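ABC transporter, substrate binding protein (Aeropyrum pernix, PDB 3EAF) probably captures a small solute outside the cell and delivers it to an ABC importer in the membrane, and also binds a magnesium ion. Local coordinates at residues A105-K110 / P122-Q127; T230-F235 / G253-I258; V297-K302 / N327-G332; A348-F353 / K368-S373. All coordinates share one frame; numbering follows the deposited sequence.

Contact 1: A105-K110 / P122-Q127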
loop_
_atom_site.group_PDB
_atom_site.type_symbol
_atom_site.label_atom_id
_atom_site.label_comp_id
_atom_site.label_asym_id
_atom_site.label_seq_id
_atom_site.Cartn_x
_atom_site.Cartn_y
_atom_site.Cartn_z
ATOM N N ALA A 105 4.186 4.428 -0.235
ATOM C CA ALA A 105 3.194 3.581 0.394
ATOM C C ALA A 105 1.796 3.859 -0.163
ATOM O O ALA A 105 0.963 2.957 -0.215
ATOM C CB ALA A 105 3.211 3.782 1.876
ATOM N N SER A 106 1.535 5.097 -0.571
ATOM C CA SER A 106 0.294 5.406 -1.283
ATOM C C SER A 106 0.269 4.663 -2.608
ATOM O O SER A 106 1.223 4.743 -3.384
ATOM C CB SER A 106 0.164 6.898 -1.565
ATOM O OG SER A 106 -0.936 7.122 -2.440
ATOM N N TYR A 107 -0.816 3.932 -2.853
ATOM C CA TYR A 107 -1.012 3.274 -4.141
ATOM C C TYR A 107 -2.119 3.959 -4.962
ATOM O O TYR A 107 -2.851 3.300 -5.698
ATOM C CB TYR A 107 -1.287 1.775 -3.960
ATOM C CG TYR A 107 -0.348 1.066 -2.995
ATOM C CD1 TYR A 107 1.043 1.162 -3.129
ATOM C CD2 TYR A 107 -0.855 0.289 -1.958
ATOM C CE1 TYR A 107 1.904 0.502 -2.239
ATOM C CE2 TYR A 107 -0.019 -0.372 -1.072
ATOM C CZ TYR A 107 1.351 -0.264 -1.213
ATOM O OH TYR A 107 2.162 -0.918 -0.320
ATOM N N SER A 108 -2.227 5.283 -4.847
ATOM C CA SER A 108 -3.234 6.055 -5.594
ATOM C C SER A 108 -3.116 5.934 -7.111
ATOM O O SER A 108 -2.029 6.110 -7.673
ATOM C CB SER A 108 -3.168 7.546 -5.225
ATOM O OG SER A 108 -3.989 8.314 -6.100
ATOM N N ALA A 109 -4.254 5.695 -7.767
ATOM C CA ALA A 109 -4.309 5.610 -9.225
ATOM C C ALA A 109 -3.927 6.922 -9.906
ATOM O O ALA A 109 -3.436 6.921 -11.040
ATOM C CB ALA A 109 -5.694 5.146 -9.685
ATOM N N LYS A 110 -4.141 8.037 -9.208
ATOM C CA LYS A 110 -3.777 9.362 -9.711
ATOM C C LYS A 110 -2.265 9.536 -9.965
ATOM O O LYS A 110 -1.864 10.392 -10.756
ATOM C CB LYS A 110 -4.324 10.459 -8.781
ATOM C CG LYS A 110 -5.853 10.448 -8.685
ATOM C CD LYS A 110 -6.412 11.640 -7.929
ATOM C CE LYS A 110 -7.939 11.694 -8.063
ATOM N NZ LYS A 110 -8.531 12.774 -7.210
ATOM N N PRO A 122 -0.701 -2.915 -7.505
ATOM C CA PRO A 122 -1.732 -2.248 -8.305
ATOM C C PRO A 122 -2.203 -0.991 -7.580
ATOM O O PRO A 122 -2.056 -0.893 -6.368
ATOM C CB PRO A 122 -2.871 -3.276 -8.362
ATOM C CG PRO A 122 -2.259 -4.590 -7.945
ATOM C CD PRO A 122 -1.151 -4.223 -6.999
ATOM N N ASP A 123 -2.775 -0.045 -8.312
ATOM C CA ASP A 123 -3.350 1.131 -7.679
ATOM C C ASP A 123 -4.513 0.710 -6.780
ATOM O O ASP A 123 -5.057 -0.382 -6.944
ATOM C CB ASP A 123 -3.855 2.089 -8.743
ATOM C CG ASP A 123 -4.974 1.488 -9.549
ATOM O OD1 ASP A 123 -6.145 1.791 -9.250
ATOM O OD2 ASP A 123 -4.677 0.676 -10.441
ATOM N N TYR A 124 -4.898 1.589 -5.854
ATOM C CA TYR A 124 -5.995 1.346 -4.907
ATOM C C TYR A 124 -7.325 0.921 -5.533
ATOM O O TYR A 124 -8.079 0.149 -4.942
ATOM C CB TYR A 124 -6.258 2.605 -4.084
ATOM C CG TYR A 124 -5.306 2.862 -2.936
ATOM C CD1 TYR A 124 -4.870 4.154 -2.663
ATOM C CD2 TYR A 124 -4.862 1.821 -2.109
ATOM C CE1 TYR A 124 -4.011 4.420 -1.599
ATOM C CE2 TYR A 124 -3.993 2.077 -1.035
ATOM C CZ TYR A 124 -3.575 3.381 -0.794
ATOM O OH TYR A 124 -2.722 3.657 0.251
ATOM N N SER A 125 -7.627 1.457 -6.710
ATOM C CA SER A 125 -8.907 1.195 -7.370
ATOM C C SER A 125 -8.957 -0.225 -7.950
ATOM O O SER A 125 -9.911 -0.966 -7.699
ATOM C CB SER A 125 -9.181 2.258 -8.440
ATOM O OG SER A 125 -9.047 3.566 -7.902
ATOM N N THR A 126 -7.919 -0.595 -8.702
ATOM C CA THR A 126 -7.737 -1.959 -9.213
ATOM C C THR A 126 -7.710 -2.985 -8.088
ATOM O O THR A 126 -8.303 -4.060 -8.215
ATOM C CB THR A 126 -6.430 -2.080 -10.020
ATOM O OG1 THR A 126 -6.421 -1.091 -11.058
ATOM C CG2 THR A 126 -6.286 -3.473 -10.629
ATOM N N GLN A 127 -7.020 -2.655 -6.992
ATOM C CA GLN A 127 -7.031 -3.483 -5.783
ATOM C C GLN A 127 -8.458 -3.660 -5.249
ATOM O O GLN A 127 -8.898 -4.789 -5.001
ATOM C CB GLN A 127 -6.126 -2.879 -4.693
ATOM C CG GLN A 127 -4.624 -3.038 -4.962
ATOM C CD GLN A 127 -3.751 -2.647 -3.776
ATOM O OE1 GLN A 127 -2.782 -1.884 -3.917
ATOM N NE2 GLN A 127 -4.074 -3.179 -2.609
HETATM O O HOH W 1 -6.750 4.969 -6.465
#
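Tyr107 and Tyr124 meet as an offset edge-to-face pair, the edge of Tyr107 turned to the face of Tyr124 with the ring planes 62° apart. The CB of Tyr107 adds a CH-pi contact, standing 4.0 Å from the centroid of the Tyr124 ring, almost straight above it. The backbone ties the same two residues: Tyr124 N donates to Tyr107 O over 2.7 Å. Tyr107 CG lies anti to its own carbonyl carbon (chi1 -46°), which brings CD2 within 3.7 Å of Tyr124 CE2. Tyrosine suits both places, since each ring fills buried space and still carries a polar end; the Tyr107 hydroxyl bonds to Gln292, and Trp233 NE1 lies close to Tyr124 OH.

Farther along, the methyl CB of Ala109 rests 3.4 Å from OD1 of Asp123, small enough to let the carboxylate come close. Asp123 is the N-cap of the helix: its OD1 takes Thr126 N from above the carboxylate plane and, weakly, Ser125 N, while OD2 takes the Thr126 hydroxyl at 2.6 Å. A water joins Ala109 N to Ser125 OG, which also bonds to Thr381. Ser106 and Ser108 each form an ST turn, their hydroxyls also bonded to Thr85 and Glu89.

The loop that follows strand 101-104 is thus fastened to the first turn of helix 124-139, with helix 85-98 and helix 377-382 packed alongside.

Contact 2: T230-F235 / G253-I258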
loop_
_atom_site.group_PDB
_atom_site.type_symbol
_atom_site.label_atom_id
_atom_site.label_comp_id
_atom_site.label_asym_id
_atom_site.label_seq_id
_atom_site.Cartn_x
_atom_site.Cartn_y
_atom_site.Cartn_z
ATOM N N THR A 230 -11.689 -4.928 3.444
ATOM C CA THR A 230 -10.875 -3.726 3.645
ATOM C C THR A 230 -9.793 -3.599 2.598
ATOM O O THR A 230 -9.292 -4.595 2.063
ATOM C CB THR A 230 -10.187 -3.658 5.041
ATOM O OG1 THR A 230 -9.009 -4.478 5.048
ATOM C CG2 THR A 230 -11.132 -4.077 6.164
ATOM N N ASN A 231 -9.419 -2.355 2.331
ATOM C CA ASN A 231 -8.210 -2.064 1.596
ATOM C C ASN A 231 -6.993 -2.625 2.329
ATOM O O ASN A 231 -7.094 -3.007 3.498
ATOM C CB ASN A 231 -8.073 -0.564 1.380
ATOM C CG ASN A 231 -7.699 0.177 2.639
ATOM O OD1 ASN A 231 -6.564 0.597 2.779
ATOM N ND2 ASN A 231 -8.660 0.356 3.558
ATOM N N VAL A 232 -5.860 -2.664 1.632
ATOM C CA VAL A 232 -4.609 -3.249 2.147
ATOM C C VAL A 232 -4.155 -2.719 3.526
ATOM O O VAL A 232 -3.652 -3.489 4.350
ATOM C CB VAL A 232 -3.451 -3.176 1.086
ATOM C CG1 VAL A 232 -3.175 -1.728 0.644
ATOM C CG2 VAL A 232 -2.174 -3.857 1.608
ATOM N N TRP A 233 -4.346 -1.420 3.772
ATOM C CA TRP A 233 -3.919 -0.800 5.033
ATOM C C TRP A 233 -4.915 -1.003 6.181
ATOM O O TRP A 233 -4.677 -0.531 7.293
ATOM C CB TRP A 233 -3.613 0.696 4.841
ATOM C CG TRP A 233 -2.551 0.985 3.810
ATOM C CD1 TRP A 233 -2.745 1.501 2.561
ATOM C CD2 TRP A 233 -1.136 0.767 3.933
ATOM N NE1 TRP A 233 -1.545 1.625 1.901
ATOM C CE2 TRP A 233 -0.541 1.183 2.721
ATOM C CE3 TRP A 233 -0.311 0.278 4.956
ATOM C CZ2 TRP A 233 0.839 1.110 2.497
ATOM C CZ3 TRP A 233 1.062 0.212 4.734
ATOM C CH2 TRP A 233 1.621 0.626 3.514
ATOM N N GLY A 234 -6.014 -1.714 5.919
ATOM C CA GLY A 234 -7.103 -1.859 6.900
ATOM C C GLY A 234 -7.177 -3.208 7.590
ATOM O O GLY A 234 -8.040 -3.431 8.447
ATOM N N PHE A 235 -6.252 -4.098 7.224
ATOM C CA PHE A 235 -6.295 -5.502 7.621
ATOM C C PHE A 235 -4.881 -6.066 7.621
ATOM O O PHE A 235 -4.131 -5.860 6.660
ATOM C CB PHE A 235 -7.151 -6.282 6.624
ATOM C CG PHE A 235 -7.505 -7.691 7.062
ATOM C CD1 PHE A 235 -8.702 -7.940 7.724
ATOM C CD2 PHE A 235 -6.663 -8.770 6.763
ATOM C CE1 PHE A 235 -9.049 -9.239 8.108
ATOM C CE2 PHE A 235 -6.999 -10.070 7.147
ATOM C CZ PHE A 235 -8.200 -10.300 7.820
ATOM N N GLY A 253 -9.296 -9.157 3.909
ATOM C CA GLY A 253 -8.333 -8.105 3.635
ATOM C C GLY A 253 -7.689 -8.304 2.285
ATOM O O GLY A 253 -7.442 -9.438 1.863
ATOM N N ILE A 254 -7.427 -7.201 1.598
ATOM C CA ILE A 254 -6.689 -7.239 0.346
ATOM C C ILE A 254 -5.209 -7.051 0.665
ATOM O O ILE A 254 -4.860 -6.305 1.582
ATOM C CB ILE A 254 -7.164 -6.118 -0.618
ATOM C CG1 ILE A 254 -8.657 -6.266 -0.935
ATOM C CG2 ILE A 254 -6.328 -6.089 -1.904
ATOM C CD1 ILE A 254 -9.267 -5.043 -1.626
ATOM N N SER A 255 -4.344 -7.736 -0.081
ATOM C CA SER A 255 -2.916 -7.452 -0.036
ATOM C C SER A 255 -2.257 -7.868 -1.339
ATOM O O SER A 255 -2.405 -9.016 -1.762
ATOM C CB SER A 255 -2.242 -8.164 1.140
ATOM O OG SER A 255 -0.848 -7.913 1.135
ATOM N N PRO A 256 -1.538 -6.937 -1.989
ATOM C CA PRO A 256 -0.704 -7.285 -3.150
ATOM C C PRO A 256 0.539 -8.119 -2.787
ATOM O O PRO A 256 1.199 -8.674 -3.682
ATOM C CB PRO A 256 -0.275 -5.915 -3.701
ATOM C CG PRO A 256 -1.198 -4.910 -3.047
ATOM C CD PRO A 256 -1.492 -5.493 -1.702
ATOM N N PHE A 257 0.827 -8.223 -1.488
ATOM C CA PHE A 257 2.060 -8.833 -0.985
ATOM C C PHE A 257 1.713 -9.997 -0.074
ATOM O O PHE A 257 0.792 -9.896 0.748
ATOM C CB PHE A 257 2.884 -7.808 -0.184
ATOM C CG PHE A 257 2.874 -6.422 -0.778
ATOM C CD1 PHE A 257 3.756 -6.082 -1.797
ATOM C CD2 PHE A 257 1.970 -5.465 -0.325
ATOM C CE1 PHE A 257 3.746 -4.819 -2.357
ATOM C CE2 PHE A 257 1.955 -4.191 -0.876
ATOM C CZ PHE A 257 2.839 -3.870 -1.900
ATOM N N ILE A 258 2.458 -11.093 -0.213
ATOM C CA ILE A 258 2.299 -12.256 0.657
ATOM C C ILE A 258 2.681 -11.902 2.102
ATOM O O ILE A 258 3.645 -11.163 2.331
ATOM C CB ILE A 258 3.116 -13.479 0.116
ATOM C CG1 ILE A 258 2.581 -14.806 0.675
ATOM C CG2 ILE A 258 4.623 -13.328 0.386
ATOM C CD1 ILE A 258 1.140 -15.140 0.263
HETATM O O HOH W 2 -4.307 -7.155 4.095
#
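Thr230 and Gly253 form a parallel bridge with their CA atoms 5.1 Å apart, and Ile254 N donates to Thr230 O over 3.2 Å. Two residues on, Val232 CA makes a CA-H...O contact of 3.1 Å with Ile254 O. Phe235 then lays its ring flat against Gly253: the glycine CA sits over one face, 3.9 Å from the ring centroid, as a CH-pi contact. Phe235 CG stands opposite its own backbone N (chi1 -169°), and the ring thereby reaches a spot where a CB on Gly253 would collide with Phe235 CD2, a good reason for glycine here.

Strands 227-230 and 251-255 are neighbours in the parallel part of the sheet of one lobe of this periplasmic-binding-protein fold, and 230-235 is the loop leaving the end of the first strand. Asn231 shapes that loop as an Asx turn, OD1 accepting from Trp233 N and bonding also to the Tyr154 hydroxyl, while its O is gripped from opposite faces by Thr230 OG1 and Gly234 N. Val232 CG2 reaches across to Pro256 CD at 3.8 Å, two compact apolar groups crossing at about a right angle. A water donates to both Phe235 O and Ile254 O, the latter at 2.7 Å.

Contact 3: V297-K302 / N327-G332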
loop_
_atom_site.group_PDB
_atom_site.type_symbol
_atom_site.label_atom_id
_atom_site.label_comp_id
_atom_site.label_asym_id
_atom_site.label_seq_id
_atom_site.Cartn_x
_atom_site.Cartn_y
_atom_site.Cartn_z
ATOM N N VAL A 297 11.895 -0.109 -0.715
ATOM C CA VAL A 297 13.345 0.076 -0.785
ATOM C C VAL A 297 13.955 -0.888 -1.814
ATOM O O VAL A 297 14.806 -0.487 -2.619
ATOM C CB VAL A 297 13.996 -0.101 0.604
ATOM C CG1 VAL A 297 15.510 -0.075 0.510
ATOM C CG2 VAL A 297 13.480 0.982 1.570
ATOM N N TRP A 298 13.494 -2.140 -1.800
ATOM C CA TRP A 298 14.027 -3.170 -2.697
ATOM C C TRP A 298 13.814 -2.804 -4.161
ATOM O O TRP A 298 14.687 -3.053 -4.995
ATOM C CB TRP A 298 13.386 -4.531 -2.418
ATOM C CG TRP A 298 14.207 -5.728 -2.854
ATOM C CD1 TRP A 298 15.336 -5.731 -3.640
ATOM C CD2 TRP A 298 13.943 -7.098 -2.535
ATOM N NE1 TRP A 298 15.794 -7.021 -3.808
ATOM C CE2 TRP A 298 14.953 -7.878 -3.147
ATOM C CE3 TRP A 298 12.944 -7.748 -1.789
ATOM C CZ2 TRP A 298 14.991 -9.275 -3.040
ATOM C CZ3 TRP A 298 12.994 -9.142 -1.675
ATOM C CH2 TRP A 298 14.016 -9.882 -2.291
ATOM N N LEU A 299 12.651 -2.232 -4.477
ATOM C CA LEU A 299 12.384 -1.777 -5.835
ATOM C C LEU A 299 13.425 -0.745 -6.270
ATOM O O LEU A 299 13.898 -0.781 -7.402
ATOM C CB LEU A 299 10.958 -1.207 -5.967
ATOM C CG LEU A 299 10.536 -0.744 -7.373
ATOM C CD1 LEU A 299 10.373 -1.940 -8.328
ATOM C CD2 LEU A 299 9.258 0.088 -7.319
ATOM N N LEU A 300 13.772 0.173 -5.369
ATOM C CA LEU A 300 14.838 1.143 -5.619
ATOM C C LEU A 300 16.192 0.459 -5.874
ATOM O O LEU A 300 16.913 0.822 -6.812
ATOM C CB LEU A 300 14.946 2.133 -4.450
ATOM C CG LEU A 300 16.101 3.132 -4.464
ATOM C CD1 LEU A 300 15.961 4.113 -5.626
ATOM C CD2 LEU A 300 16.192 3.865 -3.134
ATOM N N ILE A 301 16.531 -0.519 -5.037
ATOM C CA ILE A 301 17.770 -1.295 -5.183
ATOM C C ILE A 301 17.865 -1.925 -6.570
ATOM O O ILE A 301 18.909 -1.850 -7.226
ATOM C CB ILE A 301 17.879 -2.423 -4.107
ATOM C CG1 ILE A 301 17.868 -1.845 -2.682
ATOM C CG2 ILE A 301 19.099 -3.319 -4.353
ATOM C CD1 ILE A 301 18.816 -0.694 -2.443
ATOM N N LYS A 302 16.768 -2.534 -7.016
ATOM C CA LYS A 302 16.719 -3.162 -8.338
ATOM C C LYS A 302 16.935 -2.135 -9.454
ATOM O O LYS A 302 17.620 -2.425 -10.438
ATOM C CB LYS A 302 15.417 -3.957 -8.522
ATOM C CG LYS A 302 15.273 -5.154 -7.565
ATOM C CD LYS A 302 15.643 -6.498 -8.203
ATOM C CE LYS A 302 15.348 -7.642 -7.250
ATOM N NZ LYS A 302 15.368 -8.981 -7.885
ATOM N N ASN A 327 12.461 -2.255 -17.332
ATOM C CA ASN A 327 12.719 -3.588 -16.788
ATOM C C ASN A 327 11.512 -4.182 -16.065
ATOM O O ASN A 327 10.736 -3.457 -15.440
ATOM C CB ASN A 327 13.901 -3.553 -15.800
ATOM C CG ASN A 327 15.177 -3.022 -16.419
ATOM O OD1 ASN A 327 15.546 -1.860 -16.212
ATOM N ND2 ASN A 327 15.860 -3.864 -17.185
ATOM N N THR A 328 11.378 -5.505 -16.149
ATOM C CA THR A 328 10.436 -6.260 -15.335
ATOM C C THR A 328 11.122 -6.680 -14.037
ATOM O O THR A 328 12.245 -7.185 -14.067
ATOM C CB THR A 328 9.917 -7.489 -16.106
ATOM O OG1 THR A 328 9.100 -7.040 -17.189
ATOM C CG2 THR A 328 9.095 -8.418 -15.208
ATOM N N PHE A 329 10.459 -6.461 -12.902
ATOM C CA PHE A 329 11.067 -6.732 -11.596
ATOM C C PHE A 329 10.351 -7.826 -10.821
ATOM O O PHE A 329 9.116 -7.919 -10.836
ATOM C CB PHE A 329 11.106 -5.459 -10.736
ATOM C CG PHE A 329 11.891 -4.331 -11.346
ATOM C CD1 PHE A 329 13.276 -4.285 -11.229
ATOM C CD2 PHE A 329 11.246 -3.312 -12.032
ATOM C CE1 PHE A 329 14.004 -3.244 -11.791
ATOM C CE2 PHE A 329 11.966 -2.275 -12.600
ATOM C CZ PHE A 329 13.341 -2.232 -12.475
ATOM N N ASP A 330 11.135 -8.649 -10.134
ATOM C CA ASP A 330 10.589 -9.603 -9.180
ATOM C C ASP A 330 11.272 -9.387 -7.834
ATOM O O ASP A 330 12.505 -9.394 -7.737
ATOM C CB ASP A 330 10.761 -11.052 -9.661
ATOM C CG ASP A 330 10.291 -12.080 -8.624
ATOM O OD1 ASP A 330 9.231 -11.879 -8.002
ATOM O OD2 ASP A 330 10.990 -13.096 -8.428
ATOM N N LEU A 331 10.462 -9.183 -6.806
ATOM C CA LEU A 331 10.970 -8.915 -5.471
ATOM C C LEU A 331 10.880 -10.185 -4.635
ATOM O O LEU A 331 10.107 -10.272 -3.679
ATOM C CB LEU A 331 10.203 -7.744 -4.838
ATOM C CG LEU A 331 10.674 -6.294 -5.062
ATOM C CD1 LEU A 331 11.550 -6.062 -6.309
ATOM C CD2 LEU A 331 9.483 -5.345 -5.070
ATOM N N GLY A 332 11.673 -11.180 -5.030
ATOM C CA GLY A 332 11.725 -12.468 -4.333
ATOM C C GLY A 332 10.386 -13.175 -4.230
ATOM O O GLY A 332 10.158 -13.946 -3.298
HETATM O O HOH W 3 13.944 -8.544 -10.572
HETATM O O HOH W 4 14.569 -11.217 -6.475
#
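Here a helix side packs against an extended chain: Trp298, Leu299 and Lys302 of helix 288-304 press on Phe329 and Leu331, which lie in the loop after helix 317-326. The Trp298 ring takes the Leu331 backbone over one face, and its CE3 meets Leu331 CB at 4.1 Å. Leu299 CD1 touches Phe329 CD2 at 4.0 Å, the two side chains crossing at about a right angle. Lys302 does double work, its aliphatic part packing on Phe329 and Leu331 while its ammonium serves a carbonyl and waters. CB lies 3.5 Å from Phe329 CD1, CG lies 4.0 Å from Leu331 CD1, and the bend at chi2 (-99°) directs the rest of the chain so that NZ reaches Asp330 O at 2.9 Å, in line with the carbonyl.

In this periplasmic-binding-protein fold the contact lies close to the magnesium site: Leu299 also touches Tyr341, a ligand of the metal, and the Phe329 side chain lies about 7 Å from the ion. A methionine in place of Lys302 would probably leave Asp330 O without its charged donor and the two bridging waters without the ammonium that holds them. One water links NZ to Asp330 N, the other to Gly332 N. Gly332 itself has a positive phi, and a side chain there would press on Trp298 CH2.

Contact 4: A348-F353 / K368-S373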
loop_
_atom_site.group_PDB
_atom_site.type_symbol
_atom_site.label_atom_id
_atom_site.label_comp_id
_atom_site.label_asym_id
_atom_site.label_seq_id
_atom_site.Cartn_x
_atom_site.Cartn_y
_atom_site.Cartn_z
ATOM N N ALA A 348 1.873 -1.413 -12.079
ATOM C CA ALA A 348 2.858 -2.487 -11.880
ATOM C C ALA A 348 2.319 -3.863 -12.259
ATOM O O ALA A 348 3.017 -4.656 -12.900
ATOM C CB ALA A 348 3.369 -2.482 -10.435
ATOM N N TYR A 349 1.079 -4.127 -11.842
ATOM C CA TYR A 349 0.347 -5.370 -12.109
ATOM C C TYR A 349 -1.065 -5.166 -11.578
ATOM O O TYR A 349 -1.362 -4.099 -11.033
ATOM C CB TYR A 349 1.028 -6.603 -11.480
ATOM C CG TYR A 349 1.300 -6.518 -9.990
ATOM C CD1 TYR A 349 0.405 -7.061 -9.065
ATOM C CD2 TYR A 349 2.463 -5.920 -9.505
ATOM C CE1 TYR A 349 0.656 -6.994 -7.691
ATOM C CE2 TYR A 349 2.720 -5.843 -8.143
ATOM C CZ TYR A 349 1.811 -6.380 -7.241
ATOM O OH TYR A 349 2.062 -6.299 -5.892
ATOM N N ARG A 350 -1.940 -6.157 -11.737
ATOM C CA ARG A 350 -3.351 -5.970 -11.366
ATOM C C ARG A 350 -3.850 -6.870 -10.235
ATOM O O ARG A 350 -4.735 -6.473 -9.470
ATOM C CB ARG A 350 -4.269 -6.138 -12.584
ATOM C CG ARG A 350 -4.107 -5.070 -13.651
ATOM C CD ARG A 350 -5.089 -5.254 -14.805
ATOM N NE ARG A 350 -6.427 -4.717 -14.526
ATOM C CZ ARG A 350 -7.540 -5.450 -14.428
ATOM N NH1 ARG A 350 -7.499 -6.775 -14.569
ATOM N NH2 ARG A 350 -8.707 -4.856 -14.192
ATOM N N LYS A 351 -3.311 -8.079 -10.127
ATOM C CA LYS A 351 -3.891 -9.042 -9.189
ATOM C C LYS A 351 -3.432 -8.838 -7.742
ATOM O O LYS A 351 -2.424 -8.183 -7.484
ATOM C CB LYS A 351 -3.690 -10.486 -9.657
ATOM C CG LYS A 351 -2.266 -10.989 -9.669
ATOM C CD LYS A 351 -2.225 -12.427 -10.214
ATOM C CE LYS A 351 -2.412 -12.467 -11.728
ATOM N NZ LYS A 351 -2.128 -13.839 -12.278
ATOM N N VAL A 352 -4.214 -9.382 -6.812
ATOM C CA VAL A 352 -3.948 -9.266 -5.380
ATOM C C VAL A 352 -4.208 -10.584 -4.672
ATOM O O VAL A 352 -4.894 -11.453 -5.210
ATOM C CB VAL A 352 -4.822 -8.171 -4.708
ATOM C CG1 VAL A 352 -4.437 -6.793 -5.212
ATOM C CG2 VAL A 352 -6.324 -8.446 -4.903
ATOM N N PHE A 353 -3.638 -10.731 -3.478
ATOM C CA PHE A 353 -4.021 -11.813 -2.577
ATOM C C PHE A 353 -5.233 -11.369 -1.771
ATOM O O PHE A 353 -5.393 -10.188 -1.483
ATOM C CB PHE A 353 -2.886 -12.177 -1.616
ATOM C CG PHE A 353 -1.630 -12.660 -2.296
ATOM C CD1 PHE A 353 -1.560 -13.947 -2.838
ATOM C CD2 PHE A 353 -0.505 -11.840 -2.366
ATOM C CE1 PHE A 353 -0.380 -14.406 -3.450
ATOM C CE2 PHE A 353 0.676 -12.285 -2.979
ATOM C CZ PHE A 353 0.732 -13.571 -3.528
ATOM N N LYS A 368 -5.079 -15.753 -5.228
ATOM C CA LYS A 368 -4.902 -14.552 -6.055
ATOM C C LYS A 368 -6.166 -14.253 -6.849
ATOM O O LYS A 368 -6.753 -15.151 -7.470
ATOM C CB LYS A 368 -3.740 -14.709 -7.038
ATOM C CG LYS A 368 -2.384 -14.883 -6.419
ATOM C CD LYS A 368 -1.352 -15.176 -7.488
ATOM C CE LYS A 368 0.028 -15.273 -6.883
ATOM N NZ LYS A 368 1.056 -15.570 -7.917
ATOM N N PHE A 369 -6.573 -12.988 -6.831
ATOM C CA PHE A 369 -7.787 -12.546 -7.516
ATOM C C PHE A 369 -7.569 -11.252 -8.280
ATOM O O PHE A 369 -6.731 -10.431 -7.907
ATOM C CB PHE A 369 -8.941 -12.420 -6.516
ATOM C CG PHE A 369 -9.323 -13.730 -5.884
ATOM C CD1 PHE A 369 -10.219 -14.587 -6.519
ATOM C CD2 PHE A 369 -8.772 -14.117 -4.667
ATOM C CE1 PHE A 369 -10.564 -15.809 -5.944
ATOM C CE2 PHE A 369 -9.107 -15.340 -4.081
ATOM C CZ PHE A 369 -10.006 -16.186 -4.722
ATOM N N GLU A 370 -8.319 -11.088 -9.363
ATOM C CA GLU A 370 -8.166 -9.944 -10.253
ATOM C C GLU A 370 -9.525 -9.498 -10.770
ATOM O O GLU A 370 -10.384 -10.327 -11.070
ATOM C CB GLU A 370 -7.257 -10.317 -11.430
ATOM C CG GLU A 370 -6.656 -9.139 -12.177
ATOM C CD GLU A 370 -5.847 -9.560 -13.394
ATOM O OE1 GLU A 370 -5.416 -10.731 -13.458
ATOM O OE2 GLU A 370 -5.635 -8.719 -14.294
ATOM N N ALA A 371 -9.713 -8.186 -10.872
ATOM C CA ALA A 371 -10.915 -7.617 -11.479
ATOM C C ALA A 371 -10.990 -8.006 -12.963
ATOM O O ALA A 371 -9.944 -8.230 -13.588
ATOM C CB ALA A 371 -10.910 -6.106 -11.324
ATOM N N PRO A 372 -12.217 -8.100 -13.528
ATOM C CA PRO A 372 -12.358 -8.397 -14.961
ATOM C C PRO A 372 -11.475 -7.500 -15.817
ATOM O O PRO A 372 -11.294 -6.317 -15.502
ATOM C CB PRO A 372 -13.836 -8.100 -15.247
ATOM C CG PRO A 372 -14.528 -8.321 -13.946
ATOM C CD PRO A 372 -13.530 -7.955 -12.862
ATOM N N SER A 373 -10.942 -8.065 -16.894
ATOM C CA SER A 373 -10.030 -7.354 -17.790
ATOM C C SER A 373 -10.639 -6.084 -18.397
ATOM O O SER A 373 -9.924 -5.119 -18.670
ATOM C CB SER A 373 -9.559 -8.288 -18.907
ATOM O OG SER A 373 -8.926 -9.439 -18.368
#
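Arg350 reaches across Glu370 at about a right angle, its CB 3.4 Å from Glu370 OE2 and its guanidinium turned back to the same oxygen. NH1 makes a salt bridge with OE2 at 2.7 Å, met on the anti side of the carboxylate, and the two planes are 56° apart. The bend at chi3 (82°) swings the group so that NH1 also donates to Ala371 O at 3.0 Å and NH2 to Pro372 O at 3.2 Å, each from above its carbonyl plane. Arginine suits the place because one flat group offers several N-H bonds to a carboxylate and two successive carbonyls. A leucine here would probably leave Glu370 without its charged mate and free the chain at 371-372 to shift.

Lower down, Lys368 lies beside Phe353, pointing the same way, with CE 3.6 Å from Phe353 CE1; a long aliphatic chain can pack beside the ring while its amine goes on to Ala336 O. Lys351 CD meets Lys368 CD at 4.0 Å, the tails crossing at a slant.

Between them the backbones pair: Val352 N donates to Phe369 O, and Phe369 N returns a bond of 2.8 Å to Val352 O. Two bonds between one residue pair mark the hydrogen-bonded site of an antiparallel beta hairpin, strands 352-357 and 363-369, the second being an edge strand of its sheet.

How the contacts relate
Along the chain the four contacts follow one another in series, each closing before the next opens. Contacts 2 and 4 share the seven-stranded sheet, where strands 251-255 and 352-357 are neighbours and Ser255 O probably accepts from Phe353 N; their centres are about 13 Å apart. Contact 1 lies about 12 Å from each of them, centre to centre, and touches both: Tyr107 packs on Phe257, and Pro122 on Tyr349. Its first loop leaves the six-stranded sheet, so contacts 1, 2 and 4 lie where the two lobes of a bilobal binding protein meet, consistent with joining them. Contact 3 stands apart beside the magnesium site, its centre about 18 to 20 Å from the other centres, touching none.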